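Local coordinates for Asp/Glu-specific dipeptidyl-peptidase (Flavobacterium psychrophilum, PDB 5JXF), which removes dipeptides from the N-terminus of oligopeptides as a serine peptidase strictly specific for aspartate or glutamate at the P1 position, at residues His100-Asp105 and Gly660-Pro665; Pro79-Gly84 and Ser239-Tyr244; Leu293-Val298 and Asn366-Phe371; Gly385-Asp390 and Gln561-Lys566. All blocks are in the same frame, centred on the assembly; numbering follows the deposited sequence.

Interaction 1 of 4, residues His100-Asp105 and Gly660-Pro665; sequences HHCGFD and GNSGSP. With ASP (aspartic acid), chain F; ARG (arginine), chain E.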
loop_
_atom_site.group_PDB
_atom_site.type_symbol
_atom_site.label_atom_id
_atom_site.label_comp_id
_atom_site.label_asym_id
_atom_site.label_seq_id
_atom_site.Cartn_x
_atom_site.Cartn_y
_atom_site.Cartn_z
ATOM N N HIS A 100 -1.144 -2.318 -24.800
ATOM C CA HIS A 100 -1.963 -3.519 -24.782
ATOM C C HIS A 100 -3.449 -3.196 -24.574
ATOM O O HIS A 100 -4.321 -3.817 -25.186
ATOM C CB HIS A 100 -1.462 -4.491 -23.699
ATOM C CG HIS A 100 -2.206 -5.789 -23.664
ATOM N ND1 HIS A 100 -3.185 -6.062 -22.733
ATOM C CD2 HIS A 100 -2.126 -6.883 -24.458
ATOM C CE1 HIS A 100 -3.659 -7.276 -22.937
ATOM N NE2 HIS A 100 -3.041 -7.792 -23.986
ATOM N N HIS A 101 -3.762 -2.216 -23.739
ATOM C CA HIS A 101 -5.178 -1.932 -23.550
ATOM C C HIS A 101 -5.776 -1.117 -24.728
ATOM O O HIS A 101 -6.988 -1.072 -24.871
ATOM C CB HIS A 101 -5.439 -1.245 -22.204
ATOM C CG HIS A 101 -5.016 0.191 -22.134
ATOM N ND1 HIS A 101 -3.847 0.590 -21.518
ATOM C CD2 HIS A 101 -5.628 1.324 -22.549
ATOM C CE1 HIS A 101 -3.747 1.906 -21.577
ATOM N NE2 HIS A 101 -4.812 2.376 -22.204
ATOM N N CYS A 102 -4.938 -0.536 -25.587
ATOM C CA CYS A 102 -5.435 0.060 -26.851
ATOM C C CYS A 102 -5.741 -1.036 -27.881
ATOM O O CYS A 102 -6.762 -1.002 -28.569
ATOM C CB CYS A 102 -4.423 1.030 -27.448
ATOM S SG CYS A 102 -3.894 2.353 -26.375
ATOM N N GLY A 103 -4.843 -2.007 -27.991
ATOM C CA GLY A 103 -5.099 -3.177 -28.811
ATOM C C GLY A 103 -6.122 -4.143 -28.226
ATOM O O GLY A 103 -6.574 -5.064 -28.918
ATOM N N PHE A 104 -6.487 -3.935 -26.961
ATOM C CA PHE A 104 -7.283 -4.905 -26.182
ATOM C C PHE A 104 -8.600 -5.290 -26.866
ATOM O O PHE A 104 -8.905 -6.475 -27.036
ATOM C CB PHE A 104 -7.556 -4.330 -24.791
ATOM C CG PHE A 104 -7.913 -5.365 -23.738
ATOM C CD1 PHE A 104 -6.943 -6.189 -23.194
ATOM C CD2 PHE A 104 -9.214 -5.475 -23.265
ATOM C CE1 PHE A 104 -7.273 -7.121 -22.222
ATOM C CE2 PHE A 104 -9.546 -6.405 -22.288
ATOM C CZ PHE A 104 -8.576 -7.228 -21.772
ATOM N N ASP A 105 -9.366 -4.287 -27.279
ATOM C CA ASP A 105 -10.653 -4.537 -27.914
ATOM C C ASP A 105 -10.479 -5.389 -29.174
ATOM O O ASP A 105 -11.274 -6.296 -29.426
ATOM C CB ASP A 105 -11.361 -3.217 -28.246
ATOM C CG ASP A 105 -12.773 -3.430 -28.771
ATOM O OD1 ASP A 105 -13.622 -3.915 -27.985
ATOM O OD2 ASP A 105 -13.038 -3.122 -29.956
ATOM N N GLY A 660 -6.126 9.170 -23.975
ATOM C CA GLY A 660 -5.802 9.531 -25.348
ATOM C C GLY A 660 -4.310 9.424 -25.609
ATOM O O GLY A 660 -3.887 9.125 -26.733
ATOM N N ASN A 661 -3.522 9.658 -24.556
ATOM C CA ASN A 661 -2.076 9.569 -24.622
ATOM C C ASN A 661 -1.624 8.142 -24.458
ATOM O O ASN A 661 -0.435 7.856 -24.574
ATOM C CB ASN A 661 -1.408 10.408 -23.542
ATOM C CG ASN A 661 -1.047 11.798 -24.005
ATOM O OD1 ASN A 661 -1.325 12.778 -23.314
ATOM N ND2 ASN A 661 -0.417 11.899 -25.178
ATOM N N SER A 662 -2.568 7.250 -24.168
ATOM C CA SER A 662 -2.266 5.825 -24.204
ATOM C C SER A 662 -1.626 5.465 -25.519
ATOM O O SER A 662 -2.183 5.751 -26.601
ATOM C CB SER A 662 -3.510 4.968 -24.010
ATOM O OG SER A 662 -3.687 4.655 -22.643
ATOM N N GLY A 663 -0.461 4.846 -25.421
ATOM C CA GLY A 663 0.280 4.421 -26.579
ATOM C C GLY A 663 1.183 5.486 -27.187
ATOM O O GLY A 663 1.804 5.227 -28.193
ATOM N N SER A 664 1.276 6.660 -26.568
ATOM C CA SER A 664 2.139 7.731 -27.065
ATOM C C SER A 664 3.598 7.374 -26.912
ATOM O O SER A 664 3.984 6.758 -25.926
ATOM C CB SER A 664 1.887 9.048 -26.331
ATOM O OG SER A 664 0.614 9.582 -26.628
ATOM N N PRO A 665 4.414 7.768 -27.893
ATOM C CA PRO A 665 5.847 7.515 -27.807
ATOM C C PRO A 665 6.505 8.466 -26.834
ATOM O O PRO A 665 6.179 9.638 -26.835
ATOM C CB PRO A 665 6.340 7.780 -29.239
ATOM C CG PRO A 665 5.369 8.817 -29.779
ATOM C CD PRO A 665 4.036 8.439 -29.161
HETATM N N ASP F . -4.609 5.210 -19.537
HETATM C CA ASP F . -5.003 6.461 -20.194
HETATM C C ASP F . -5.408 6.310 -21.649
HETATM O O ASP F . -5.020 7.118 -22.500
HETATM C CB ASP F . -3.872 7.499 -20.082
HETATM C CG ASP F . -3.914 8.286 -18.777
HETATM O OD1 ASP F . -4.990 8.353 -18.158
HETATM O OD2 ASP F . -2.874 8.854 -18.376
HETATM N N ARG E . -5.174 3.411 -16.664
HETATM C CA ARG E . -4.917 3.262 -18.089
HETATM C C ARG E . -5.468 4.496 -18.814
HETATM O O ARG E . -6.648 4.809 -18.690
HETATM C CB ARG E . -5.549 1.972 -18.626
HETATM C CG ARG E . -4.948 0.682 -18.048
HETATM C CD ARG E . -5.685 -0.562 -18.549
HETATM N NE ARG E . -7.103 -0.527 -18.204
HETATM C CZ ARG E . -7.621 -1.053 -17.091
HETATM N NH1 ARG E . -6.835 -1.672 -16.210
HETATM N NH2 ARG E . -8.930 -0.969 -16.857
#
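The H101 imidazole meets the S662 hydroxyl at its edge, near the ring plane, and carries the CB of the bound arginine over one face, 3.4 Å above the plane. H101 NE2 and S662 OG are hydrogen-bonded at 2.6 Å. The position of OG is less sure, as it is modelled too close to the bound aspartic acid, and the length of this bond is doubtful. CG of H101 stands between its backbone N and carbonyl carbon (chi1 74°), which brings the ring end to the serine. The other ring nitrogen, ND1, is hydrogen-bonded to D237. The three residues have the charge-relay geometry of a Ser-His-Asp triad, the role assigned to them by similarity. Backbone N of G660, at 2.8 Å, and of S662, at 3.0 Å, both donate to O of the bound aspartic acid, consistent with an oxyanion hole. C102 SG packs on S662 CB at 3.5 Å. Replacing H101 by an alanine is likely to leave S662 OG and D237 without their imidazole partner and uncover CB of the bound arginine. Helix 100-109 follows strand 95-98, while the serine sits in the loop between strands 648-653 and 665-667, and C102 also touches C85 of strand 85-89.

Interaction 2 of 4, residues Pro79-Gly84 and Ser239-Tyr244; sequences PHFNGG and SMFRVY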
loop_
_atom_site.group_PDB
_atom_site.type_symbol
_atom_site.label_atom_id
_atom_site.label_comp_id
_atom_site.label_asym_id
_atom_site.label_seq_id
_atom_site.Cartn_x
_atom_site.Cartn_y
_atom_site.Cartn_z
ATOM N N PRO A 79 0.727 8.452 -35.472
ATOM C CA PRO A 79 -0.683 8.555 -35.859
ATOM C C PRO A 79 -1.671 8.318 -34.702
ATOM O O PRO A 79 -1.355 7.686 -33.670
ATOM C CB PRO A 79 -0.825 7.463 -36.920
ATOM C CG PRO A 79 0.195 6.407 -36.496
ATOM C CD PRO A 79 1.341 7.170 -35.879
ATOM N N HIS A 80 -2.867 8.854 -34.905
ATOM C CA HIS A 80 -4.031 8.628 -34.063
ATOM C C HIS A 80 -4.465 7.181 -34.228
ATOM O O HIS A 80 -4.681 6.733 -35.352
ATOM C CB HIS A 80 -5.165 9.569 -34.485
ATOM C CG HIS A 80 -6.037 10.054 -33.387
ATOM N ND1 HIS A 80 -6.172 9.389 -32.173
ATOM C CD2 HIS A 80 -6.856 11.123 -33.300
ATOM C CE1 HIS A 80 -7.003 10.045 -31.405
ATOM N NE2 HIS A 80 -7.448 11.105 -32.069
ATOM N N PHE A 81 -4.627 6.460 -33.122
ATOM C CA PHE A 81 -5.003 5.047 -33.183
ATOM C C PHE A 81 -6.481 4.858 -32.849
ATOM O O PHE A 81 -6.897 4.966 -31.700
ATOM C CB PHE A 81 -4.127 4.211 -32.226
ATOM C CG PHE A 81 -4.296 2.726 -32.386
ATOM C CD1 PHE A 81 -3.511 2.027 -33.280
ATOM C CD2 PHE A 81 -5.238 2.035 -31.638
ATOM C CE1 PHE A 81 -3.653 0.649 -33.433
ATOM C CE2 PHE A 81 -5.384 0.658 -31.779
ATOM C CZ PHE A 81 -4.596 -0.031 -32.689
ATOM N N ASN A 82 -7.268 4.591 -33.882
ATOM C CA ASN A 82 -8.719 4.481 -33.784
ATOM C C ASN A 82 -9.419 5.650 -33.117
ATOM O O ASN A 82 -10.479 5.466 -32.539
ATOM C CB ASN A 82 -9.100 3.203 -33.051
ATOM C CG ASN A 82 -10.393 2.610 -33.571
ATOM O OD1 ASN A 82 -10.797 2.875 -34.714
ATOM N ND2 ASN A 82 -11.049 1.800 -32.749
ATOM N N GLY A 83 -8.835 6.844 -33.187
ATOM C CA GLY A 83 -9.458 8.030 -32.605
ATOM C C GLY A 83 -9.550 8.150 -31.077
ATOM O O GLY A 83 -10.115 9.113 -30.560
ATOM N N GLY A 84 -8.982 7.202 -30.339
ATOM C CA GLY A 84 -9.030 7.274 -28.883
ATOM C C GLY A 84 -7.672 7.094 -28.212
ATOM O O GLY A 84 -7.513 7.395 -27.034
ATOM N N SER A 239 1.128 -3.468 -27.514
ATOM C CA SER A 239 0.742 -4.386 -28.586
ATOM C C SER A 239 1.201 -3.789 -29.921
ATOM O O SER A 239 1.517 -2.608 -29.997
ATOM C CB SER A 239 -0.764 -4.651 -28.586
ATOM O OG SER A 239 -1.496 -3.444 -28.738
ATOM N N MET A 240 1.277 -4.617 -30.952
ATOM C CA MET A 240 1.824 -4.183 -32.230
ATOM C C MET A 240 0.856 -4.428 -33.363
ATOM O O MET A 240 0.208 -5.468 -33.439
ATOM C CB MET A 240 3.146 -4.880 -32.522
ATOM C CG MET A 240 4.263 -4.456 -31.577
ATOM S SD MET A 240 5.872 -5.127 -32.012
ATOM C CE MET A 240 6.946 -4.242 -30.876
ATOM N N PHE A 241 0.765 -3.438 -34.238
ATOM C CA PHE A 241 -0.113 -3.511 -35.395
ATOM C C PHE A 241 0.701 -3.159 -36.626
ATOM O O PHE A 241 1.839 -2.700 -36.489
ATOM C CB PHE A 241 -1.295 -2.560 -35.217
ATOM C CG PHE A 241 -2.299 -3.024 -34.192
ATOM C CD1 PHE A 241 -2.065 -2.846 -32.833
ATOM C CD2 PHE A 241 -3.474 -3.656 -34.587
ATOM C CE1 PHE A 241 -2.988 -3.272 -31.905
ATOM C CE2 PHE A 241 -4.403 -4.079 -33.660
ATOM C CZ PHE A 241 -4.160 -3.887 -32.319
ATOM N N ARG A 242 0.151 -3.379 -37.824
ATOM C CA ARG A 242 0.849 -2.952 -39.036
ATOM C C ARG A 242 -0.116 -2.226 -39.972
ATOM O O ARG A 242 -1.190 -2.732 -40.260
ATOM C CB ARG A 242 1.497 -4.124 -39.772
ATOM C CG ARG A 242 2.314 -3.660 -40.987
ATOM C CD ARG A 242 2.786 -4.797 -41.851
ATOM N NE ARG A 242 3.422 -5.842 -41.056
ATOM C CZ ARG A 242 4.670 -5.771 -40.605
ATOM N NH1 ARG A 242 5.407 -4.696 -40.866
ATOM N NH2 ARG A 242 5.170 -6.767 -39.881
ATOM N N VAL A 243 0.263 -1.033 -40.409
ATOM C CA VAL A 243 -0.606 -0.237 -41.263
ATOM C C VAL A 243 -0.426 -0.740 -42.706
ATOM O O VAL A 243 0.690 -0.967 -43.155
ATOM C CB VAL A 243 -0.284 1.265 -41.170
ATOM C CG1 VAL A 243 -1.230 2.092 -42.087
ATOM C CG2 VAL A 243 -0.364 1.752 -39.739
ATOM N N TYR A 244 -1.525 -0.950 -43.412
ATOM C CA TYR A 244 -1.462 -1.418 -44.799
ATOM C C TYR A 244 -2.021 -0.357 -45.733
ATOM O O TYR A 244 -2.894 0.426 -45.331
ATOM C CB TYR A 244 -2.235 -2.725 -44.962
ATOM C CG TYR A 244 -1.450 -3.946 -44.552
ATOM C CD1 TYR A 244 -1.258 -4.265 -43.202
ATOM C CD2 TYR A 244 -0.905 -4.783 -45.514
ATOM C CE1 TYR A 244 -0.537 -5.386 -42.842
ATOM C CE2 TYR A 244 -0.181 -5.894 -45.166
ATOM C CZ TYR A 244 0.002 -6.197 -43.832
ATOM O OH TYR A 244 0.729 -7.312 -43.518
#
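F81 points the edge of its ring into the face of F241, a T-shaped (edge-to-face) pair with centroids 5.0 Å apart and planes at 62°. F81 CZ does most of the touching. It stands 3.6 Å above the F241 ring, over its centre, and its closest atom there is F241 CE1 at 3.7 Å. F81 CE1 follows it in, 3.9 Å from F241 CD1. The two side chains cross at about a right angle, and their torsions explain this. F81 has CG anti to the backbone N (chi1 -171°), which sends its ring toward strand 239-245. F241 has CG beside the backbone N instead (chi1 -72°), and its ring presents a face to the incoming edge. The CA atoms of F81 and F241 are 10.1 Å apart, and between these two segments the two rings make the contact. Both phenylalanines also touch I96 of strand 95-98, and F81 reaches V138 while F241 reaches V209. A serine in place of F241 would probably leave F81 CZ without its aromatic face and the ring less firmly held. Strands 80-81 and 239-245 belong to one antiparallel sheet that curls round its apolar interior, as in the N-terminal beta-barrel of a chymotrypsin-like double-barrel peptidase.

Interaction 3 of 4, residues Leu293-Val298 and Asn366-Phe371; sequences LPSFAV and NFEKDF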
loop_
_atom_site.group_PDB
_atom_site.type_symbol
_atom_site.label_atom_id
_atom_site.label_comp_id
_atom_site.label_asym_id
_atom_site.label_seq_id
_atom_site.Cartn_x
_atom_site.Cartn_y
_atom_site.Cartn_z
ATOM N N LEU A 293 -11.319 25.652 -15.214
ATOM C CA LEU A 293 -12.665 25.669 -14.667
ATOM C C LEU A 293 -12.777 26.663 -13.520
ATOM O O LEU A 293 -11.780 27.032 -12.908
ATOM C CB LEU A 293 -13.066 24.272 -14.195
ATOM C CG LEU A 293 -13.421 23.274 -15.296
ATOM C CD1 LEU A 293 -13.764 21.918 -14.707
ATOM C CD2 LEU A 293 -14.558 23.801 -16.151
ATOM N N PRO A 294 -14.002 27.123 -13.249
ATOM C CA PRO A 294 -14.324 27.914 -12.062
ATOM C C PRO A 294 -14.350 27.038 -10.822
ATOM O O PRO A 294 -14.414 25.820 -10.967
ATOM C CB PRO A 294 -15.720 28.420 -12.369
ATOM C CG PRO A 294 -16.301 27.273 -13.148
ATOM C CD PRO A 294 -15.198 26.908 -14.080
ATOM N N SER A 295 -14.331 27.652 -9.642
ATOM C CA SER A 295 -14.433 26.939 -8.373
ATOM C C SER A 295 -15.627 26.005 -8.345
ATOM O O SER A 295 -15.554 24.881 -7.843
ATOM C CB SER A 295 -14.556 27.929 -7.207
ATOM O OG SER A 295 -13.355 28.649 -6.995
ATOM N N PHE A 296 -16.734 26.491 -8.890
ATOM C CA PHE A 296 -18.019 25.833 -8.735
ATOM C C PHE A 296 -18.101 24.557 -9.563
ATOM O O PHE A 296 -18.883 23.651 -9.254
ATOM C CB PHE A 296 -19.132 26.809 -9.104
ATOM C CG PHE A 296 -18.910 28.195 -8.560
ATOM C CD1 PHE A 296 -19.131 28.470 -7.215
ATOM C CD2 PHE A 296 -18.468 29.220 -9.388
ATOM C CE1 PHE A 296 -18.923 29.741 -6.706
ATOM C CE2 PHE A 296 -18.257 30.490 -8.886
ATOM C CZ PHE A 296 -18.485 30.752 -7.539
ATOM N N ALA A 297 -17.265 24.480 -10.595
ATOM C CA ALA A 297 -17.205 23.298 -11.442
ATOM C C ALA A 297 -16.505 22.176 -10.703
ATOM O O ALA A 297 -16.955 21.030 -10.712
ATOM C CB ALA A 297 -16.486 23.607 -12.753
ATOM N N VAL A 298 -15.391 22.515 -10.069
ATOM C CA VAL A 298 -14.631 21.563 -9.280
ATOM C C VAL A 298 -15.498 21.011 -8.139
ATOM O O VAL A 298 -15.507 19.803 -7.890
ATOM C CB VAL A 298 -13.343 22.214 -8.720
ATOM C CG1 VAL A 298 -12.441 21.179 -8.069
ATOM C CG2 VAL A 298 -12.595 22.935 -9.836
ATOM N N ASN A 366 -9.011 31.280 -4.529
ATOM C CA ASN A 366 -7.948 32.260 -4.369
ATOM C C ASN A 366 -7.537 32.895 -5.702
ATOM O O ASN A 366 -7.220 34.081 -5.757
ATOM C CB ASN A 366 -6.738 31.612 -3.696
ATOM C CG ASN A 366 -7.016 31.212 -2.254
ATOM O OD1 ASN A 366 -7.989 31.664 -1.643
ATOM N ND2 ASN A 366 -6.157 30.362 -1.703
ATOM N N PHE A 367 -7.543 32.108 -6.775
ATOM C CA PHE A 367 -7.223 32.651 -8.088
ATOM C C PHE A 367 -8.331 33.588 -8.548
ATOM O O PHE A 367 -8.070 34.659 -9.104
ATOM C CB PHE A 367 -7.020 31.543 -9.128
ATOM C CG PHE A 367 -7.100 32.039 -10.549
ATOM C CD1 PHE A 367 -6.022 32.689 -11.135
ATOM C CD2 PHE A 367 -8.263 31.885 -11.289
ATOM C CE1 PHE A 367 -6.101 33.162 -12.437
ATOM C CE2 PHE A 367 -8.350 32.363 -12.584
ATOM C CZ PHE A 367 -7.268 32.999 -13.160
ATOM N N GLU A 368 -9.571 33.168 -8.317
ATOM C CA GLU A 368 -10.741 33.909 -8.781
ATOM C C GLU A 368 -10.904 35.255 -8.072
ATOM O O GLU A 368 -11.456 36.202 -8.640
ATOM C CB GLU A 368 -11.998 33.059 -8.598
ATOM C CG GLU A 368 -12.064 31.892 -9.554
ATOM C CD GLU A 368 -12.892 30.745 -9.027
ATOM O OE1 GLU A 368 -13.559 30.908 -7.977
ATOM O OE2 GLU A 368 -12.859 29.668 -9.659
ATOM N N LYS A 369 -10.417 35.344 -6.837
ATOM C CA LYS A 369 -10.442 36.606 -6.106
ATOM C C LYS A 369 -9.358 37.551 -6.642
ATOM O O LYS A 369 -9.361 38.743 -6.345
ATOM C CB LYS A 369 -10.265 36.363 -4.603
ATOM C CG LYS A 369 -11.509 35.820 -3.914
ATOM N N ASP A 370 -8.441 37.010 -7.440
ATOM C CA ASP A 370 -7.419 37.812 -8.110
ATOM C C ASP A 370 -7.796 38.049 -9.566
ATOM O O ASP A 370 -7.312 38.984 -10.204
ATOM C CB ASP A 370 -6.054 37.123 -8.036
ATOM C CG ASP A 370 -4.976 37.882 -8.791
ATOM O OD1 ASP A 370 -5.024 39.130 -8.817
ATOM O OD2 ASP A 370 -4.088 37.230 -9.378
ATOM N N PHE A 371 -8.653 37.180 -10.089
ATOM C CA PHE A 371 -9.120 37.280 -11.465
ATOM C C PHE A 371 -9.853 38.596 -11.680
ATOM O O PHE A 371 -9.443 39.429 -12.483
ATOM C CB PHE A 371 -10.036 36.100 -11.805
ATOM C CG PHE A 371 -10.781 36.257 -13.104
ATOM C CD1 PHE A 371 -10.121 36.132 -14.315
ATOM C CD2 PHE A 371 -12.147 36.520 -13.112
ATOM C CE1 PHE A 371 -10.807 36.273 -15.511
ATOM C CE2 PHE A 371 -12.838 36.662 -14.307
ATOM C CZ PHE A 371 -12.167 36.538 -15.505
#
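The E368 carboxylate faces the first turn of helix 295-325 and meets S295 with both oxygens. OE1 takes the serine hydroxyl, with S295 OG to E368 OE1 at 2.5 Å. OE2 takes the backbone, with S295 N to E368 OE2 also at 2.5 Å. Both bonds are modelled very short, and their exact lengths are doubtful; the N-H bond is bent, with an angle of 131° at the hydrogen. The glutamate reaches over because its chain is extended beyond CG (chi2 154°). S295 OG lies beside its own backbone N (chi1 -69°), which presents hydroxyl and amide together to one carboxylate. P294 holds the N-cap position and has no side-chain acceptor for the helix's first N-H groups. E368, from helix 360-375, supplies a carboxylate at this helix start, where the helix dipole is likely to favour its negative charge. P294 lies against the carboxylate too, its CB 4.1 Å from E368 OE2. K364, one turn before E368, is hydrogen-bonded to L293 O. P294 also packs against F391 and Y395 of helix 386-415.

Interaction 4 of 4, residues Gly385-Asp390 and Gln561-Lys566; sequences GNLLAD and QRIYMK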
loop_
_atom_site.group_PDB
_atom_site.type_symbol
_atom_site.label_atom_id
_atom_site.label_comp_id
_atom_site.label_asym_id
_atom_site.label_seq_id
_atom_site.Cartn_x
_atom_site.Cartn_y
_atom_site.Cartn_z
ATOM N N GLY A 385 -16.060 39.878 -15.124
ATOM C CA GLY A 385 -16.488 40.296 -13.807
ATOM C C GLY A 385 -17.658 39.491 -13.279
ATOM O O GLY A 385 -17.514 38.644 -12.384
ATOM N N ASN A 386 -18.832 39.790 -13.823
ATOM C CA ASN A 386 -20.066 39.097 -13.497
ATOM C C ASN A 386 -19.970 37.576 -13.680
ATOM O O ASN A 386 -20.588 36.824 -12.927
ATOM C CB ASN A 386 -21.198 39.662 -14.355
ATOM C CG ASN A 386 -21.757 40.979 -13.810
ATOM O OD1 ASN A 386 -21.765 41.230 -12.598
ATOM N ND2 ASN A 386 -22.264 41.803 -14.710
ATOM N N LEU A 387 -19.179 37.147 -14.672
ATOM C CA LEU A 387 -18.903 35.730 -14.961
ATOM C C LEU A 387 -18.937 34.802 -13.750
ATOM O O LEU A 387 -19.730 33.867 -13.696
ATOM C CB LEU A 387 -17.533 35.596 -15.630
ATOM C CG LEU A 387 -17.362 36.197 -17.023
ATOM C CD1 LEU A 387 -15.923 36.025 -17.491
ATOM C CD2 LEU A 387 -18.342 35.570 -18.010
ATOM N N LEU A 388 -18.078 35.075 -12.776
ATOM C CA LEU A 388 -17.988 34.240 -11.585
ATOM C C LEU A 388 -19.326 34.150 -10.844
ATOM O O LEU A 388 -19.688 33.089 -10.334
ATOM C CB LEU A 388 -16.892 34.769 -10.657
ATOM C CG LEU A 388 -15.473 34.706 -11.233
ATOM C CD1 LEU A 388 -14.469 35.372 -10.304
ATOM C CD2 LEU A 388 -15.062 33.263 -11.514
ATOM N N ALA A 389 -20.066 35.254 -10.805
ATOM C CA ALA A 389 -21.369 35.259 -10.148
ATOM C C ALA A 389 -22.384 34.442 -10.943
ATOM O O ALA A 389 -23.162 33.677 -10.370
ATOM C CB ALA A 389 -21.864 36.683 -9.954
ATOM N N ASP A 390 -22.371 34.603 -12.265
ATOM C CA ASP A 390 -23.262 33.834 -13.129
ATOM C C ASP A 390 -22.992 32.335 -12.998
ATOM O O ASP A 390 -23.920 31.536 -12.871
ATOM C CB ASP A 390 -23.119 34.276 -14.587
ATOM C CG ASP A 390 -23.670 35.668 -14.830
ATOM O OD1 ASP A 390 -24.709 35.997 -14.228
ATOM O OD2 ASP A 390 -23.075 36.429 -15.625
ATOM N N GLN A 561 -18.227 29.748 -20.119
ATOM C CA GLN A 561 -16.902 29.130 -20.062
ATOM C C GLN A 561 -16.029 29.571 -21.244
ATOM O O GLN A 561 -14.823 29.782 -21.095
ATOM C CB GLN A 561 -17.034 27.602 -20.031
ATOM C CG GLN A 561 -15.722 26.855 -19.912
ATOM C CD GLN A 561 -14.919 27.271 -18.700
ATOM O OE1 GLN A 561 -15.370 27.118 -17.561
ATOM N NE2 GLN A 561 -13.719 27.795 -18.935
ATOM N N ARG A 562 -16.647 29.716 -22.412
ATOM C CA ARG A 562 -15.952 30.250 -23.578
ATOM C C ARG A 562 -15.371 31.637 -23.286
ATOM O O ARG A 562 -14.235 31.932 -23.670
ATOM C CB ARG A 562 -16.894 30.310 -24.786
ATOM C CG ARG A 562 -16.286 30.953 -26.031
ATOM C CD ARG A 562 -17.193 30.814 -27.250
ATOM N NE ARG A 562 -18.372 31.676 -27.160
ATOM C CZ ARG A 562 -19.591 31.246 -26.848
ATOM N NH1 ARG A 562 -19.796 29.959 -26.607
ATOM N NH2 ARG A 562 -20.608 32.096 -26.780
ATOM N N ILE A 563 -16.148 32.474 -22.597
ATOM C CA ILE A 563 -15.732 33.843 -22.282
ATOM C C ILE A 563 -14.713 33.866 -21.151
ATOM O O ILE A 563 -13.757 34.647 -21.170
ATOM C CB ILE A 563 -16.929 34.715 -21.892
ATOM C CG1 ILE A 563 -17.904 34.831 -23.060
ATOM C CG2 ILE A 563 -16.477 36.102 -21.446
ATOM C CD1 ILE A 563 -19.124 35.658 -22.728
ATOM N N TYR A 564 -14.928 33.001 -20.167
ATOM C CA TYR A 564 -14.005 32.858 -19.052
ATOM C C TYR A 564 -12.616 32.487 -19.578
ATOM O O TYR A 564 -11.604 32.997 -19.091
ATOM C CB TYR A 564 -14.520 31.801 -18.070
ATOM C CG TYR A 564 -13.788 31.745 -16.747
ATOM C CD1 TYR A 564 -13.105 32.850 -16.250
ATOM C CD2 TYR A 564 -13.769 30.575 -16.002
ATOM C CE1 TYR A 564 -12.433 32.790 -15.043
ATOM C CE2 TYR A 564 -13.101 30.499 -14.799
ATOM C CZ TYR A 564 -12.432 31.604 -14.322
ATOM O OH TYR A 564 -11.770 31.515 -13.118
ATOM N N MET A 565 -12.583 31.613 -20.584
ATOM C CA MET A 565 -11.332 31.180 -21.207
ATOM C C MET A 565 -10.616 32.359 -21.865
ATOM O O MET A 565 -9.433 32.600 -21.617
ATOM C CB MET A 565 -11.605 30.081 -22.239
ATOM C CG MET A 565 -10.365 29.350 -22.764
ATOM S SD MET A 565 -9.480 28.453 -21.466
ATOM C CE MET A 565 -7.950 29.382 -21.400
ATOM N N LYS A 566 -11.354 33.095 -22.692
ATOM C CA LYS A 566 -10.826 34.282 -23.368
ATOM C C LYS A 566 -10.321 35.321 -22.374
ATOM O O LYS A 566 -9.302 35.974 -22.605
ATOM C CB LYS A 566 -11.901 34.895 -24.271
ATOM C CG LYS A 566 -11.507 36.195 -24.963
ATOM C CD LYS A 566 -12.658 36.709 -25.827
ATOM C CE LYS A 566 -12.489 38.170 -26.206
ATOM N NZ LYS A 566 -11.259 38.409 -27.007
#
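L387 holds CG beside its backbone N (chi1 -66°) and extends beyond it (chi2 177°), which carries both of its methyls to helix 547-571. I563 meets them with CG2, the branch anti to its own backbone N. The nearest pair is L387 CD2 and I563 CG2 at 3.9 Å, and the two side chains cross obliquely. L387 CD1 lies beside the same methyl and also reaches the backbone of the next residue, 4.0 Å from Y564 CA. L388 is folded like L387 but starts a different way round the helix, and only its end swings in. Its CD2 comes to the outer part of the tyrosine ring, 4.1 Å from Y564 OH and 4.2 Å from Y564 CZ. The ring of Y564 crosses the end of L388 at a slant. No hydrogen bond joins the two segments; carbon-to-carbon contacts dominate, and across the contact the tyrosine hydroxyl meets a methyl. The Y564 ring also meets F371 of helix 360-375 edge-to-face, and L388 touches F371 as well. L387 also packs on L560, one turn before Y564. The two short helical segments run roughly antiparallel, at 145°, with axes 10.5 Å apart at closest approach. This is apolar helix-to-helix packing within the largely alpha-helical part of the S46 peptidase, away from its active site.

In the fold
Interactions 1 and 2 lie near the middle of the chain and touch: G103 packs on S239 and F241, and F81 comes up to the backbone of C102. Interaction 1 is polar, partly buried and holds ligand; interaction 2 is a buried aromatic pair next to it. Interactions 3 and 4 lie 27 to 28 Å from the chain centre and also touch, F296 against L388 and F367 against Y564. Interaction 3 joins helices 295-325 and 360-375, and interaction 4 joins helices 386-415 and 547-571. Interaction 3 is buried and charged, at a helix start; interaction 4 is apolar and partly buried. Along the chain, both are nested inside the loop closed by interaction 1.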